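Local coordinates for AvrRxo1-ORF1 (Xanthomonas oryzae pv. oryzicola, PDB 4Z8T), which is a type III effector with a polynucleotide kinase domain, probably a phosphotransferase, that binds the chaperone-like partner AvrRxo1-ORF2, at residues K38-L43 / S130-D135. Sequence-based numbering, arbitrary orientation.
Sequences KLHEKL and SSFLAD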
loop_
_atom_site.group_PDB
_atom_site.type_symbol
_atom_site.label_atom_id
_atom_site.label_comp_id
_atom_site.label_asym_id
_atom_site.label_seq_id
_atom_site.Cartn_x
_atom_site.Cartn_y
_atom_site.Cartn_z
ATOM N N LYS A 38 36.107 34.459 -13.414
ATOM C CA LYS A 38 37.251 34.088 -12.586
ATOM C C LYS A 38 36.856 33.120 -11.469
ATOM O O LYS A 38 37.597 32.183 -11.171
ATOM C CB LYS A 38 37.910 35.332 -11.987
ATOM C CG LYS A 38 38.653 36.209 -12.986
ATOM C CD LYS A 38 39.308 37.385 -12.258
ATOM C CE LYS A 38 39.688 38.529 -13.203
ATOM N NZ LYS A 38 40.861 38.215 -14.062
ATOM N N LEU A 39 35.707 33.366 -10.849
ATOM C CA LEU A 39 35.205 32.481 -9.793
ATOM C C LEU A 39 34.949 31.091 -10.356
ATOM O O LEU A 39 35.292 30.077 -9.727
ATOM C CB LEU A 39 33.919 33.047 -9.181
ATOM C CG LEU A 39 33.263 32.199 -8.084
ATOM C CD1 LEU A 39 34.244 31.920 -6.953
ATOM C CD2 LEU A 39 32.004 32.888 -7.557
ATOM N N HIS A 40 34.351 31.045 -11.541
ATOM C CA HIS A 40 34.101 29.764 -12.210
ATOM C C HIS A 40 35.394 28.999 -12.408
ATOM O O HIS A 40 35.462 27.798 -12.141
ATOM C CB HIS A 40 33.437 29.976 -13.568
ATOM C CG HIS A 40 32.042 30.498 -13.484
ATOM N ND1 HIS A 40 31.362 30.995 -14.574
ATOM C CD2 HIS A 40 31.194 30.610 -12.428
ATOM C CE1 HIS A 40 30.156 31.384 -14.201
ATOM N NE2 HIS A 40 30.032 31.165 -12.902
ATOM N N GLU A 41 36.418 29.690 -12.902
ATOM C CA GLU A 41 37.692 29.046 -13.185
ATOM C C GLU A 41 38.310 28.495 -11.908
ATOM O O GLU A 41 38.871 27.395 -11.894
ATOM C CB GLU A 41 38.641 30.030 -13.891
ATOM C CG GLU A 41 38.152 30.429 -15.278
ATOM C CD GLU A 41 38.777 31.720 -15.805
ATOM O OE1 GLU A 41 39.635 32.319 -15.116
ATOM O OE2 GLU A 41 38.396 32.140 -16.918
ATOM N N LYS A 42 38.192 29.257 -10.829
ATOM C CA LYS A 42 38.739 28.846 -9.550
ATOM C C LYS A 42 38.022 27.600 -9.037
ATOM O O LYS A 42 38.663 26.648 -8.603
ATOM C CB LYS A 42 38.605 29.961 -8.516
ATOM C CG LYS A 42 39.249 29.597 -7.192
ATOM C CD LYS A 42 39.023 30.643 -6.111
ATOM C CE LYS A 42 37.625 30.551 -5.526
ATOM N NZ LYS A 42 37.518 31.294 -4.230
ATOM N N LEU A 43 36.698 27.614 -9.084
ATOM C CA LEU A 43 35.939 26.476 -8.575
ATOM C C LEU A 43 36.166 25.217 -9.408
ATOM O O LEU A 43 36.232 24.111 -8.852
ATOM C CB LEU A 43 34.453 26.811 -8.483
ATOM C CG LEU A 43 34.146 27.985 -7.549
ATOM C CD1 LEU A 43 32.648 28.194 -7.467
ATOM C CD2 LEU A 43 34.712 27.750 -6.175
ATOM N N SER A 130 25.262 26.507 -10.839
ATOM C CA SER A 130 25.976 25.348 -10.310
ATOM C C SER A 130 25.842 24.177 -11.278
ATOM O O SER A 130 26.760 23.370 -11.414
ATOM C CB SER A 130 25.474 24.971 -8.914
ATOM O OG SER A 130 24.243 24.285 -8.968
ATOM N N SER A 131 24.702 24.109 -11.960
ATOM C CA SER A 131 24.456 23.037 -12.928
ATOM C C SER A 131 25.362 23.234 -14.138
ATOM O O SER A 131 25.966 22.281 -14.641
ATOM C CB SER A 131 22.980 23.001 -13.332
ATOM O OG SER A 131 22.727 21.932 -14.229
ATOM N N PHE A 132 25.478 24.480 -14.579
ATOM C CA PHE A 132 26.410 24.829 -15.641
ATOM C C PHE A 132 27.845 24.431 -15.290
ATOM O O PHE A 132 28.561 23.854 -16.114
ATOM C CB PHE A 132 26.308 26.323 -15.947
ATOM C CG PHE A 132 27.550 26.908 -16.530
ATOM C CD1 PHE A 132 27.838 26.762 -17.876
ATOM C CD2 PHE A 132 28.426 27.630 -15.733
ATOM C CE1 PHE A 132 28.988 27.310 -18.415
ATOM C CE2 PHE A 132 29.580 28.175 -16.267
ATOM C CZ PHE A 132 29.857 28.015 -17.613
ATOM N N LEU A 133 28.274 24.727 -14.067
ATOM C CA LEU A 133 29.613 24.335 -13.650
ATOM C C LEU A 133 29.772 22.818 -13.598
ATOM O O LEU A 133 30.820 22.298 -13.961
ATOM C CB LEU A 133 29.973 24.948 -12.296
ATOM C CG LEU A 133 30.225 26.453 -12.302
ATOM C CD1 LEU A 133 30.739 26.899 -10.945
ATOM C CD2 LEU A 133 31.217 26.847 -13.405
ATOM N N ALA A 134 28.741 22.110 -13.139
ATOM C CA ALA A 134 28.833 20.656 -13.051
ATOM C C ALA A 134 28.991 20.048 -14.435
ATOM O O ALA A 134 29.712 19.060 -14.614
ATOM C CB ALA A 134 27.607 20.075 -12.348
ATOM N N ASP A 135 28.321 20.643 -15.418
ATOM C CA ASP A 135 28.380 20.119 -16.777
ATOM C C ASP A 135 29.736 20.384 -17.406
ATOM O O ASP A 135 30.268 19.550 -18.147
ATOM C CB ASP A 135 27.264 20.720 -17.628
ATOM C CG ASP A 135 25.904 20.224 -17.220
ATOM O OD1 ASP A 135 25.828 19.150 -16.585
ATOM O OD2 ASP A 135 24.904 20.902 -17.542
#
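Leu133 reaches from helix 123-141 to lay one methyl over a face of the His40 imidazole on helix 34-60, a compact example of how a histidine can serve as an aromatic in helix packing. The CH-pi contact is close: Leu133 CD2 stands 4.1 Å from the centroid of the His40 ring, and its nearest ring atom is His40 CG at 3.7 Å. On a CA-CB bond directed at the other helix, CG of His40 lies beside its backbone N and anti to the carbonyl carbon (chi1 -68°), which places the ring where Leu133 CD2 meets its face; the two side chains cross at about a right angle.

Ring-to-ring contact comes from Phe132. Its CE2 lies 3.7 Å from ND1 of His40, and that nitrogen is at the edge of the Phe132 ring, near its plane. The two planes are inclined at 56°, an oblique meeting. Trp32 extends this aromatic cluster, meeting His40 edge-to-face and also touching Phe132.

Purely apolar packing is lighter. The other methyl of Leu133 meets Leu43, three residues after His40, with 4.2 Å between Leu133 CD1 and Leu43 CD1, while Phe107 touches both leucines.

No hydrogen bond joins the two segments, yet the buried histidine has a polar partner: its NE2 is hydrogen-bonded to Glu129, on the same helix as Leu133. That bond fastens the imidazole to the opposing helix and would tend to limit rotation of the ring against the methyl. The short helical segments approach to 11.0 Å between axes and cross at -49°, a spacing bridged by large side chains. It is plain helix-helix packing, joining helices 34-60 and 123-141 in a fold consistent with the P-loop kinases of the Zeta toxin family.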